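Local coordinates for xylose isomerase domain protein (Alicyclobacillus acidocaldarius subsp. acidocaldarius, PDB 3U0H), which is of undetermined specific function but has a xylose isomerase-like TIM barrel and probably isomerase activity, at residues L63-L68 and S100-L105; V138-V143 and P172-L177; A176-Y181 and E199-V204; V204-T209 and P233-L238. All blocks are in the same frame, centred on the assembly; numbering follows the deposited sequence.

Contact 1: L63-L68 and S100-L105; sequences LANLGL and SVTAFL
Residues L66 and G67 pair with V101 and T102 as two adjoining parallel strands, and three hydrogen bonds run between the backbones: L66 N to S100 O, T102 N to L66 O and L68 N to T102 O. The last is short, 2.9 Å from L68 N to T102 O, and fairly straight at the hydrogen (167°), with the donor in the carbonyl plane. The oxygen of L66 does double duty, since V101 CA also offers it a CH contact of 3.0 Å. On one face of the sheet L66 and V101 lie side by side and point the same way, with L66 CD2 4.0 Å from V101 CG2. The other V101 branch, CG1, stands anti to the backbone N (chi1 176°) and turns to L68, whose CD1 comes within 3.7 Å of it as the two side chains cross. From the same leucine, CD2 extends to A103 CB at 4.1 Å. A closed eight-stranded barrel of the TIM type presents such a face to its surrounding helices: L66 meets A90 and C93 of helix 86-95, while V101 touches L131 and L68 touches V127 of helix 113-131. Toward the barrel interior lies a different, polar group. N65, just before L66, has CG opposite the backbone N (chi1 -178°), which carries its amide across to S100 and T102. The methylene of N65 passes S100 OG, CB to OG being 3.8 Å, and the amide also lies close to Y203 and to a bound 1,2-ethanediol molecule.

Contact 2: V138-V143 and P172-L177; sequences VGLEYV and PNVGAL
The hydrogen bond from G175 N to V138 O, 2.7 Å long and almost straight at the hydrogen (173°), belongs to a ladder of four, with V138 N to N173 O before it and L140 N to G175 O and L177 N to L140 O after it. Strands 137-141 and 174-179 are thereby joined as parallel neighbours in the TIM barrel, and their short segments cross at -46°. Geometry changes along the ladder. V138 O receives its donor nearly end-on, whereas L177 N approaches L140 O at 3.1 Å from well above the carbonyl plane (73° out of it). A CH contact from A176 CA also reaches L140 O. Flanking the pairing, N173 is fixed by its side-chain ND2, which bonds to the backbone oxygens of M136 and A128. Outside the barrel, V174 divides its two methyl groups: CG1 meets L140 CD1 at 3.7 Å, and CG2 sits 4.0 Å from V138 CB. Helices 113-131 and 159-169 cover this apolar layer, through I124 and L162 on L140. On the interior face, L177 crosses E141, and the two CB atoms are 3.9 Å apart. Near Y142, one water donates to both Y142 O (2.9 Å) and L177 O (3.1 Å), and its oxygen stands 3.8 Å above the plane of the Y142 ring, over the ring centre.

Contact 3: A176-Y181 and E199-V204; sequences ALVDSY and EKVVYV
L177 and Y203 lie side by side on the inner face of two parallel strands, each with CG anti to its own backbone N (chi1 -167° and -174°), an extension that lays the leucine branch along the ring. Contact is made between L177 CG and the ring carbon Y203 CD2, 4.0 Å apart, while the ring's far end is held by a hydrogen bond from Y203 OH to D34. With an alanine in place of L177, the branched end that lies along Y203 would be gone, and the ring would probably lose its lateral support and face a gap on that side. The pairing holds a beta bulge. A176 N bonds to K200 O (2.7 Å) and V202 N to A176 O (2.9 Å), yet the next bond, V178 N to Y203 O, comes one residue late. V202 is the extra residue, and its psi of -43° departs from strand values. Its CB therefore turns to within 3.4 Å of A176 O. On the outer face V178 CG2 approaches V201 CG1 loosely, at 4.3 Å, and V204 CG1 rests 3.7 Å from V178 O. Where the first strand ends, D179 caps helix 180-185: its OD1 accepts from Y181 N at 2.7 Å, and its OD2 forms a salt bridge with R221. Outside the barrel, A176 is covered by L162 and W166 of helix 159-169, V178 by F234, and V201 and V204 by L238, of helix 231-241, while strand 246-249 follows on the far side, where Y203 meets A248.

Contact 4: V204-T209 and P233-L238; sequences VHINDT and PFLRGL
V204 and L238 meet tip to tip, V204 CG1 to L238 CD1 at 3.7 Å, and this pair forms the dense part of the contact together with the F234 ring. A chi1 of 179° swings that ring out from the helix toward the strand, bringing CZ to 3.6 Å from H205 O and CE2 to 4.0 Å from V204 CG1. L238 CD1 also packs over one face of the ring, 3.5 Å above its plane and offset toward the rim. A serine in place of F234 would likely leave V204 and L238 CD1 without their aromatic neighbour and open a gap beside H205 O. The other side is sparser: I206 and L235 cross at about a right angle, touching through their CD1 methyls at 4.0 Å, with helix 261-280 beyond. Farther out, partly exposed R236 makes no contact with the strand segment and forms a salt bridge with E190. No hydrogen bond joins the two segments, and the axes of 204-206 and 233-238 run nearly antiparallel (167°), 10.7 Å apart at closest approach. Such apolar seating of a helix against the strand before it belongs to the beta-alpha-beta unit of the TIM barrel, here strand 201-206, helix 231-241 and strand 246-249.

Overall arrangement
Contacts 1 to 3 follow one another round a single parallel barrel, and contact 4 shows how a helix is laid on its outside. Strand 100-104 of contact 1 neighbours strand 137-141 of contact 2, with a probable hydrogen bond of 2.7 Å from E141 N to A103 O. Contacts 2 and 3 share A176 and L177, and contacts 3 and 4 share V204; the centres of contacts 1 and 4 are about 18 Å apart. Inside the barrel the contacts converge: the side chains of N65, E141, Y203 and H205 each lie within about 3 to 5 Å of bound 1,2-ethanediol, probably from the crystallisation liquor, which is consistent with a pocket. There D179 OD2 of contact 3 bonds to H205 ND1 of contact 4.

Contact 1: L63-L68 and S100-L105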
loop_
_atom_site.group_PDB
_atom_site.type_symbol
_atom_site.label_atom_id
_atom_site.label_comp_id
_atom_site.label_asym_id
_atom_site.label_seq_id
_atom_site.Cartn_x
_atom_site.Cartn_y
_atom_site.Cartn_z
ATOM N N LEU A 63 11.348 -16.459 -24.531
ATOM C CA LEU A 63 10.408 -15.355 -24.834
ATOM C C LEU A 63 10.945 -14.134 -24.146
ATOM O O LEU A 63 11.102 -14.139 -22.961
ATOM C CB LEU A 63 8.963 -15.636 -24.374
ATOM C CG LEU A 63 7.885 -14.543 -24.578
ATOM C CD1 LEU A 63 7.581 -14.429 -26.077
ATOM C CD2 LEU A 63 6.588 -14.761 -23.790
ATOM N N ALA A 64 11.192 -13.079 -24.903
ATOM C CA ALA A 64 11.822 -11.870 -24.393
ATOM C C ALA A 64 10.902 -10.983 -23.502
ATOM O O ALA A 64 11.384 -10.274 -22.622
ATOM C CB ALA A 64 12.308 -11.043 -25.598
ATOM N N ASN A 65 9.605 -10.932 -23.812
ATOM C CA ASN A 65 8.724 -9.887 -23.265
ATOM C C ASN A 65 7.256 -10.202 -23.532
ATOM O O ASN A 65 6.912 -10.983 -24.437
ATOM C CB ASN A 65 9.083 -8.573 -23.958
ATOM C CG ASN A 65 8.287 -7.363 -23.481
ATOM O OD1 ASN A 65 8.208 -7.049 -22.270
ATOM N ND2 ASN A 65 7.716 -6.645 -24.457
ATOM N N LEU A 66 6.377 -9.594 -22.730
ATOM C CA LEU A 66 4.995 -9.623 -23.007
ATOM C C LEU A 66 4.489 -8.227 -23.234
ATOM O O LEU A 66 4.282 -7.455 -22.251
ATOM C CB LEU A 66 4.249 -10.239 -21.815
ATOM C CG LEU A 66 2.714 -10.126 -21.763
ATOM C CD1 LEU A 66 2.103 -10.726 -23.064
ATOM C CD2 LEU A 66 2.087 -10.781 -20.498
ATOM N N GLY A 67 4.120 -7.953 -24.491
ATOM C CA GLY A 67 3.317 -6.767 -24.852
ATOM C C GLY A 67 1.988 -6.777 -24.123
ATOM O O GLY A 67 1.178 -7.677 -24.323
ATOM N N LEU A 68 1.736 -5.789 -23.272
ATOM C CA LEU A 68 0.527 -5.798 -22.394
ATOM C C LEU A 68 -0.738 -6.239 -23.105
ATOM O O LEU A 68 -1.198 -5.553 -23.984
ATOM C CB LEU A 68 0.276 -4.401 -21.872
ATOM C CG LEU A 68 -0.860 -4.178 -20.883
ATOM C CD1 LEU A 68 -0.697 -5.112 -19.656
ATOM C CD2 LEU A 68 -0.790 -2.681 -20.498
ATOM N N SER A 100 8.972 -9.113 -18.106
ATOM C CA SER A 100 8.588 -7.725 -18.349
ATOM C C SER A 100 7.277 -7.730 -19.114
ATOM O O SER A 100 7.032 -8.582 -19.960
ATOM C CB SER A 100 9.627 -7.066 -19.239
ATOM O OG SER A 100 10.031 -7.932 -20.337
ATOM N N VAL A 101 6.474 -6.725 -18.854
ATOM C CA VAL A 101 5.274 -6.463 -19.585
ATOM C C VAL A 101 5.397 -5.008 -20.007
ATOM O O VAL A 101 5.762 -4.168 -19.176
ATOM C CB VAL A 101 4.041 -6.669 -18.694
ATOM C CG1 VAL A 101 2.800 -6.313 -19.436
ATOM C CG2 VAL A 101 4.008 -8.098 -18.190
ATOM N N THR A 102 5.090 -4.679 -21.263
ATOM C CA THR A 102 5.371 -3.302 -21.788
ATOM C C THR A 102 4.183 -2.691 -22.494
ATOM O O THR A 102 3.263 -3.378 -22.925
ATOM C CB THR A 102 6.587 -3.287 -22.741
ATOM O OG1 THR A 102 6.326 -4.169 -23.849
ATOM C CG2 THR A 102 7.901 -3.758 -21.998
ATOM N N ALA A 103 4.200 -1.379 -22.601
ATOM C CA ALA A 103 3.202 -0.644 -23.365
ATOM C C ALA A 103 3.793 0.707 -23.734
ATOM O O ALA A 103 4.800 1.141 -23.170
ATOM C CB ALA A 103 1.948 -0.479 -22.527
ATOM N N PHE A 104 3.233 1.350 -24.755
ATOM C CA PHE A 104 3.770 2.636 -25.189
ATOM C C PHE A 104 2.777 3.693 -24.763
ATOM O O PHE A 104 1.663 3.356 -24.402
ATOM C CB PHE A 104 4.119 2.680 -26.669
ATOM C CG PHE A 104 2.922 2.750 -27.599
ATOM C CD1 PHE A 104 2.394 3.979 -27.976
ATOM C CD2 PHE A 104 2.332 1.581 -28.091
ATOM C CE1 PHE A 104 1.322 4.048 -28.838
ATOM C CE2 PHE A 104 1.231 1.630 -28.938
ATOM C CZ PHE A 104 0.730 2.866 -29.327
ATOM N N LEU A 105 3.250 4.931 -24.672
ATOM C CA LEU A 105 2.429 6.058 -24.299
ATOM C C LEU A 105 2.364 6.996 -25.478
ATOM O O LEU A 105 3.359 7.203 -26.185
ATOM C CB LEU A 105 3.031 6.775 -23.103
ATOM C CG LEU A 105 3.249 5.970 -21.825
ATOM C CD1 LEU A 105 3.864 6.860 -20.731
ATOM C CD2 LEU A 105 1.941 5.307 -21.412
#

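Contact 2: V138-V143 and P172-L177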
loop_
_atom_site.group_PDB
_atom_site.type_symbol
_atom_site.label_atom_id
_atom_site.label_comp_id
_atom_site.label_asym_id
_atom_site.label_seq_id
_atom_site.Cartn_x
_atom_site.Cartn_y
_atom_site.Cartn_z
ATOM N N VAL A 138 6.806 -3.545 -15.342
ATOM C CA VAL A 138 6.174 -2.841 -16.414
ATOM C C VAL A 138 7.168 -1.830 -16.988
ATOM O O VAL A 138 7.728 -0.999 -16.298
ATOM C CB VAL A 138 4.886 -2.122 -15.912
ATOM C CG1 VAL A 138 4.192 -1.295 -17.037
ATOM C CG2 VAL A 138 3.936 -3.143 -15.326
ATOM N N GLY A 139 7.426 -1.928 -18.262
ATOM C CA GLY A 139 8.202 -0.904 -18.927
ATOM C C GLY A 139 7.311 -0.147 -19.894
ATOM O O GLY A 139 6.559 -0.725 -20.686
ATOM N N LEU A 140 7.367 1.161 -19.783
ATOM C CA LEU A 140 6.513 2.046 -20.540
ATOM C C LEU A 140 7.425 2.653 -21.581
ATOM O O LEU A 140 8.449 3.234 -21.252
ATOM C CB LEU A 140 5.943 3.133 -19.609
ATOM C CG LEU A 140 4.999 2.642 -18.558
ATOM C CD1 LEU A 140 4.411 3.731 -17.656
ATOM C CD2 LEU A 140 3.854 1.827 -19.170
ATOM N N GLU A 141 7.069 2.480 -22.834
ATOM C CA GLU A 141 7.777 3.109 -23.915
ATOM C C GLU A 141 7.417 4.578 -24.164
ATOM O O GLU A 141 6.344 4.864 -24.681
ATOM C CB GLU A 141 7.556 2.294 -25.193
ATOM C CG GLU A 141 8.382 2.794 -26.371
ATOM C CD GLU A 141 8.182 1.933 -27.623
ATOM O OE1 GLU A 141 7.377 0.972 -27.626
ATOM O OE2 GLU A 141 8.867 2.212 -28.615
ATOM N N TYR A 142 8.319 5.513 -23.830
ATOM C CA TYR A 142 8.154 6.929 -24.253
ATOM C C TYR A 142 8.437 7.018 -25.753
ATOM O O TYR A 142 9.366 6.408 -26.238
ATOM C CB TYR A 142 9.039 7.900 -23.467
ATOM C CG TYR A 142 10.549 7.686 -23.553
ATOM C CD1 TYR A 142 11.209 6.727 -22.771
ATOM C CD2 TYR A 142 11.328 8.499 -24.355
ATOM C CE1 TYR A 142 12.594 6.559 -22.866
ATOM C CE2 TYR A 142 12.681 8.338 -24.448
ATOM C CZ TYR A 142 13.324 7.398 -23.699
ATOM O OH TYR A 142 14.684 7.293 -23.863
ATOM N N VAL A 143 7.617 7.773 -26.464
ATOM C CA VAL A 143 7.661 7.848 -27.916
ATOM C C VAL A 143 8.121 9.262 -28.318
ATOM O O VAL A 143 7.519 10.276 -27.926
ATOM C CB VAL A 143 6.269 7.474 -28.442
ATOM C CG1 VAL A 143 6.051 7.790 -29.935
ATOM C CG2 VAL A 143 5.991 6.009 -28.058
ATOM N N PRO A 172 5.960 0.527 -7.593
ATOM C CA PRO A 172 7.428 0.394 -7.494
ATOM C C PRO A 172 8.082 -0.399 -8.660
ATOM O O PRO A 172 9.260 -0.227 -8.942
ATOM C CB PRO A 172 7.599 -0.333 -6.168
ATOM C CG PRO A 172 6.313 -1.154 -5.966
ATOM C CD PRO A 172 5.232 -0.479 -6.780
ATOM N N ASN A 173 7.305 -1.175 -9.402
ATOM C CA ASN A 173 7.839 -1.994 -10.474
ATOM C C ASN A 173 7.617 -1.431 -11.863
ATOM O O ASN A 173 7.502 -2.246 -12.823
ATOM C CB ASN A 173 7.259 -3.451 -10.442
ATOM C CG ASN A 173 5.750 -3.493 -10.572
ATOM O OD1 ASN A 173 5.076 -2.596 -10.100
ATOM N ND2 ASN A 173 5.215 -4.551 -11.146
ATOM N N VAL A 174 7.596 -0.097 -12.009
ATOM C CA VAL A 174 7.360 0.534 -13.325
ATOM C C VAL A 174 8.573 1.291 -13.781
ATOM O O VAL A 174 9.102 2.109 -13.043
ATOM C CB VAL A 174 6.102 1.443 -13.361
ATOM C CG1 VAL A 174 5.865 2.079 -14.736
ATOM C CG2 VAL A 174 4.887 0.590 -13.011
ATOM N N GLY A 175 9.019 0.979 -15.013
ATOM C CA GLY A 175 10.194 1.612 -15.585
ATOM C C GLY A 175 10.017 1.967 -17.046
ATOM O O GLY A 175 8.941 2.342 -17.468
ATOM N N ALA A 176 11.077 1.802 -17.804
ATOM C CA ALA A 176 11.089 2.229 -19.155
ATOM C C ALA A 176 11.371 1.080 -20.140
ATOM O O ALA A 176 12.179 0.178 -19.899
ATOM C CB ALA A 176 12.123 3.391 -19.316
ATOM N N LEU A 177 10.714 1.137 -21.283
ATOM C CA LEU A 177 11.171 0.399 -22.480
ATOM C C LEU A 177 11.909 1.500 -23.213
ATOM O O LEU A 177 11.295 2.479 -23.574
ATOM C CB LEU A 177 9.961 -0.118 -23.313
ATOM C CG LEU A 177 10.182 -1.174 -24.432
ATOM C CD1 LEU A 177 8.825 -1.550 -25.067
ATOM C CD2 LEU A 177 11.093 -0.622 -25.538
HETATM O O HOH W 1 11.497 4.406 -25.931
#

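Contact 3: A176-Y181 and E199-V204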
loop_
_atom_site.group_PDB
_atom_site.type_symbol
_atom_site.label_atom_id
_atom_site.label_comp_id
_atom_site.label_asym_id
_atom_site.label_seq_id
_atom_site.Cartn_x
_atom_site.Cartn_y
_atom_site.Cartn_z
ATOM N N ALA A 176 11.077 1.802 -17.804
ATOM C CA ALA A 176 11.089 2.229 -19.155
ATOM C C ALA A 176 11.371 1.080 -20.140
ATOM O O ALA A 176 12.179 0.178 -19.899
ATOM C CB ALA A 176 12.123 3.391 -19.316
ATOM N N LEU A 177 10.714 1.137 -21.283
ATOM C CA LEU A 177 11.171 0.399 -22.480
ATOM C C LEU A 177 11.909 1.500 -23.213
ATOM O O LEU A 177 11.295 2.479 -23.574
ATOM C CB LEU A 177 9.961 -0.118 -23.313
ATOM C CG LEU A 177 10.182 -1.174 -24.432
ATOM C CD1 LEU A 177 8.825 -1.550 -25.067
ATOM C CD2 LEU A 177 11.093 -0.622 -25.538
ATOM N N VAL A 178 13.201 1.336 -23.434
ATOM C CA VAL A 178 13.989 2.320 -24.065
ATOM C C VAL A 178 14.266 1.921 -25.509
ATOM O O VAL A 178 14.985 0.958 -25.775
ATOM C CB VAL A 178 15.357 2.474 -23.341
ATOM C CG1 VAL A 178 16.167 3.568 -24.045
ATOM C CG2 VAL A 178 15.166 2.791 -21.866
ATOM N N ASP A 179 13.769 2.712 -26.452
ATOM C CA ASP A 179 13.948 2.443 -27.900
ATOM C C ASP A 179 14.947 3.457 -28.479
ATOM O O ASP A 179 14.779 4.618 -28.205
ATOM C CB ASP A 179 12.588 2.623 -28.547
ATOM C CG ASP A 179 12.566 2.232 -30.023
ATOM O OD1 ASP A 179 13.507 2.623 -30.775
ATOM O OD2 ASP A 179 11.553 1.550 -30.414
ATOM N N SER A 180 15.937 3.072 -29.296
ATOM C CA SER A 180 16.904 4.066 -29.756
ATOM C C SER A 180 16.219 5.122 -30.544
ATOM O O SER A 180 16.690 6.249 -30.633
ATOM C CB SER A 180 17.980 3.439 -30.663
ATOM O OG SER A 180 17.353 2.432 -31.429
ATOM N N TYR A 181 15.122 4.749 -31.175
ATOM C CA TYR A 181 14.472 5.626 -32.129
ATOM C C TYR A 181 13.932 6.830 -31.352
ATOM O O TYR A 181 13.912 7.958 -31.847
ATOM C CB TYR A 181 13.344 4.889 -32.864
ATOM C CG TYR A 181 13.073 5.405 -34.232
ATOM C CD1 TYR A 181 13.828 4.992 -35.326
ATOM C CD2 TYR A 181 12.067 6.323 -34.456
ATOM C CE1 TYR A 181 13.556 5.479 -36.609
ATOM C CE2 TYR A 181 11.827 6.840 -35.715
ATOM C CZ TYR A 181 12.573 6.405 -36.786
ATOM O OH TYR A 181 12.315 6.883 -38.067
ATOM N N GLU A 199 17.064 -1.422 -12.653
ATOM C CA GLU A 199 15.791 -2.072 -12.643
ATOM C C GLU A 199 14.786 -1.230 -13.435
ATOM O O GLU A 199 13.720 -1.739 -13.807
ATOM C CB GLU A 199 15.284 -2.317 -11.223
ATOM C CG GLU A 199 14.923 -1.046 -10.443
ATOM C CD GLU A 199 16.112 -0.528 -9.671
ATOM O OE1 GLU A 199 17.227 -1.068 -9.936
ATOM O OE2 GLU A 199 15.919 0.353 -8.782
ATOM N N LYS A 200 15.141 0.018 -13.742
ATOM C CA LYS A 200 14.246 0.871 -14.551
ATOM C C LYS A 200 14.383 0.707 -16.073
ATOM O O LYS A 200 13.473 1.104 -16.841
ATOM C CB LYS A 200 14.406 2.305 -14.161
ATOM C CG LYS A 200 13.987 2.552 -12.741
ATOM C CD LYS A 200 12.486 2.494 -12.583
ATOM C CE LYS A 200 12.069 3.030 -11.188
ATOM N NZ LYS A 200 11.531 1.891 -10.363
ATOM N N VAL A 201 15.463 0.045 -16.507
ATOM C CA VAL A 201 15.582 -0.396 -17.896
ATOM C C VAL A 201 14.977 -1.820 -18.008
ATOM O O VAL A 201 15.632 -2.849 -17.651
ATOM C CB VAL A 201 17.024 -0.370 -18.399
ATOM C CG1 VAL A 201 17.035 -0.594 -19.912
ATOM C CG2 VAL A 201 17.714 0.936 -18.049
ATOM N N VAL A 202 13.719 -1.862 -18.461
ATOM C CA VAL A 202 12.919 -3.077 -18.461
ATOM C C VAL A 202 13.171 -3.845 -19.757
ATOM O O VAL A 202 13.269 -5.053 -19.726
ATOM C CB VAL A 202 11.416 -2.734 -18.307
ATOM C CG1 VAL A 202 10.536 -3.992 -18.350
ATOM C CG2 VAL A 202 11.158 -1.963 -16.983
ATOM N N TYR A 203 13.223 -3.141 -20.900
ATOM C CA TYR A 203 13.365 -3.777 -22.174
ATOM C C TYR A 203 13.867 -2.724 -23.157
ATOM O O TYR A 203 13.730 -1.539 -22.932
ATOM C CB TYR A 203 12.010 -4.424 -22.577
ATOM C CG TYR A 203 11.956 -5.278 -23.857
ATOM C CD1 TYR A 203 12.895 -6.272 -24.098
ATOM C CD2 TYR A 203 10.927 -5.109 -24.795
ATOM C CE1 TYR A 203 12.850 -7.025 -25.260
ATOM C CE2 TYR A 203 10.841 -5.899 -25.955
ATOM C CZ TYR A 203 11.810 -6.844 -26.179
ATOM O OH TYR A 203 11.778 -7.631 -27.316
ATOM N N VAL A 204 14.518 -3.174 -24.212
ATOM C CA VAL A 204 15.269 -2.287 -25.058
ATOM C C VAL A 204 14.977 -2.579 -26.514
ATOM O O VAL A 204 14.897 -3.751 -26.923
ATOM C CB VAL A 204 16.769 -2.438 -24.765
ATOM C CG1 VAL A 204 17.587 -1.612 -25.751
ATOM C CG2 VAL A 204 17.023 -2.037 -23.309
#

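Contact 4: V204-T209 and P233-L238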
loop_
_atom_site.group_PDB
_atom_site.type_symbol
_atom_site.label_atom_id
_atom_site.label_comp_id
_atom_site.label_asym_id
_atom_site.label_seq_id
_atom_site.Cartn_x
_atom_site.Cartn_y
_atom_site.Cartn_z
ATOM N N VAL A 204 14.518 -3.174 -24.212
ATOM C CA VAL A 204 15.269 -2.287 -25.058
ATOM C C VAL A 204 14.977 -2.579 -26.514
ATOM O O VAL A 204 14.897 -3.751 -26.923
ATOM C CB VAL A 204 16.769 -2.438 -24.765
ATOM C CG1 VAL A 204 17.587 -1.612 -25.751
ATOM C CG2 VAL A 204 17.023 -2.037 -23.309
ATOM N N HIS A 205 14.742 -1.520 -27.289
ATOM C CA HIS A 205 14.655 -1.639 -28.735
ATOM C C HIS A 205 15.807 -0.907 -29.362
ATOM O O HIS A 205 16.173 0.197 -28.922
ATOM C CB HIS A 205 13.389 -0.998 -29.290
ATOM C CG HIS A 205 12.095 -1.708 -28.970
ATOM N ND1 HIS A 205 10.899 -1.094 -29.112
ATOM C CD2 HIS A 205 11.826 -2.980 -28.521
ATOM C CE1 HIS A 205 9.911 -1.950 -28.791
ATOM N NE2 HIS A 205 10.483 -3.097 -28.408
ATOM N N ILE A 206 16.314 -1.493 -30.458
ATOM C CA ILE A 206 17.308 -0.882 -31.329
ATOM C C ILE A 206 16.852 -0.796 -32.837
ATOM O O ILE A 206 16.032 -1.571 -33.285
ATOM C CB ILE A 206 18.648 -1.637 -31.107
ATOM C CG1 ILE A 206 19.828 -0.780 -31.548
ATOM C CG2 ILE A 206 18.611 -3.022 -31.728
ATOM C CD1 ILE A 206 21.168 -1.187 -30.970
ATOM N N ASN A 207 17.390 0.169 -33.596
ATOM C CA ASN A 207 16.946 0.518 -34.984
ATOM C C ASN A 207 17.750 1.750 -35.380
ATOM O O ASN A 207 18.651 2.167 -34.628
ATOM C CB ASN A 207 15.421 0.812 -35.061
ATOM C CG ASN A 207 14.970 1.646 -33.881
ATOM O OD1 ASN A 207 15.503 2.753 -33.685
ATOM N ND2 ASN A 207 14.126 1.074 -33.014
ATOM N N ASP A 208 17.437 2.329 -36.544
ATOM C CA ASP A 208 18.201 3.458 -37.097
ATOM C C ASP A 208 17.380 4.374 -38.004
ATOM O O ASP A 208 16.245 4.091 -38.292
ATOM C CB ASP A 208 19.440 2.942 -37.868
ATOM C CG ASP A 208 20.711 3.710 -37.530
ATOM O OD1 ASP A 208 20.606 4.924 -37.237
ATOM O OD2 ASP A 208 21.810 3.088 -37.567
ATOM N N THR A 209 17.978 5.482 -38.429
ATOM C CA THR A 209 17.367 6.443 -39.349
ATOM C C THR A 209 18.397 7.402 -39.892
ATOM O O THR A 209 19.326 7.765 -39.168
ATOM C CB THR A 209 16.326 7.329 -38.634
ATOM O OG1 THR A 209 15.519 7.938 -39.626
ATOM C CG2 THR A 209 16.996 8.433 -37.769
ATOM N N PRO A 233 27.049 4.594 -28.096
ATOM C CA PRO A 233 26.680 5.326 -26.867
ATOM C C PRO A 233 25.321 4.967 -26.313
ATOM O O PRO A 233 25.149 4.963 -25.101
ATOM C CB PRO A 233 26.655 6.787 -27.303
ATOM C CG PRO A 233 27.602 6.853 -28.475
ATOM C CD PRO A 233 27.499 5.515 -29.178
ATOM N N PHE A 234 24.362 4.676 -27.179
ATOM C CA PHE A 234 23.057 4.146 -26.727
ATOM C C PHE A 234 23.184 2.874 -25.902
ATOM O O PHE A 234 22.708 2.813 -24.777
ATOM C CB PHE A 234 22.157 3.847 -27.922
ATOM C CG PHE A 234 20.819 3.282 -27.554
ATOM C CD1 PHE A 234 19.859 4.075 -26.984
ATOM C CD2 PHE A 234 20.505 1.991 -27.851
ATOM C CE1 PHE A 234 18.614 3.589 -26.700
ATOM C CE2 PHE A 234 19.270 1.493 -27.589
ATOM C CZ PHE A 234 18.322 2.296 -26.977
ATOM N N LEU A 235 23.834 1.864 -26.470
ATOM C CA LEU A 235 24.061 0.638 -25.760
ATOM C C LEU A 235 24.975 0.844 -24.553
ATOM O O LEU A 235 24.756 0.285 -23.498
ATOM C CB LEU A 235 24.661 -0.392 -26.685
ATOM C CG LEU A 235 23.704 -0.752 -27.781
ATOM C CD1 LEU A 235 24.463 -1.601 -28.820
ATOM C CD2 LEU A 235 22.525 -1.456 -27.130
ATOM N N ARG A 236 26.023 1.630 -24.714
ATOM C CA ARG A 236 26.976 1.741 -23.661
ATOM C C ARG A 236 26.209 2.293 -22.452
ATOM O O ARG A 236 26.347 1.794 -21.357
ATOM C CB ARG A 236 28.130 2.648 -24.069
ATOM C CG ARG A 236 29.254 2.774 -23.017
ATOM C CD ARG A 236 30.085 4.026 -23.246
ATOM N NE ARG A 236 30.693 3.991 -24.539
ATOM C CZ ARG A 236 30.787 5.000 -25.421
ATOM N NH1 ARG A 236 30.274 6.221 -25.235
ATOM N NH2 ARG A 236 31.428 4.751 -26.542
ATOM N N GLY A 237 25.379 3.301 -22.678
ATOM C CA GLY A 237 24.663 3.939 -21.594
ATOM C C GLY A 237 23.788 2.918 -20.892
ATOM O O GLY A 237 23.731 2.913 -19.712
ATOM N N LEU A 238 23.121 2.065 -21.661
ATOM C CA LEU A 238 22.220 1.100 -21.106
ATOM C C LEU A 238 23.067 0.122 -20.306
ATOM O O LEU A 238 22.732 -0.154 -19.131
ATOM C CB LEU A 238 21.411 0.408 -22.230
ATOM C CG LEU A 238 20.393 1.399 -22.805
ATOM C CD1 LEU A 238 19.749 0.934 -24.104
ATOM C CD2 LEU A 238 19.382 1.727 -21.701
#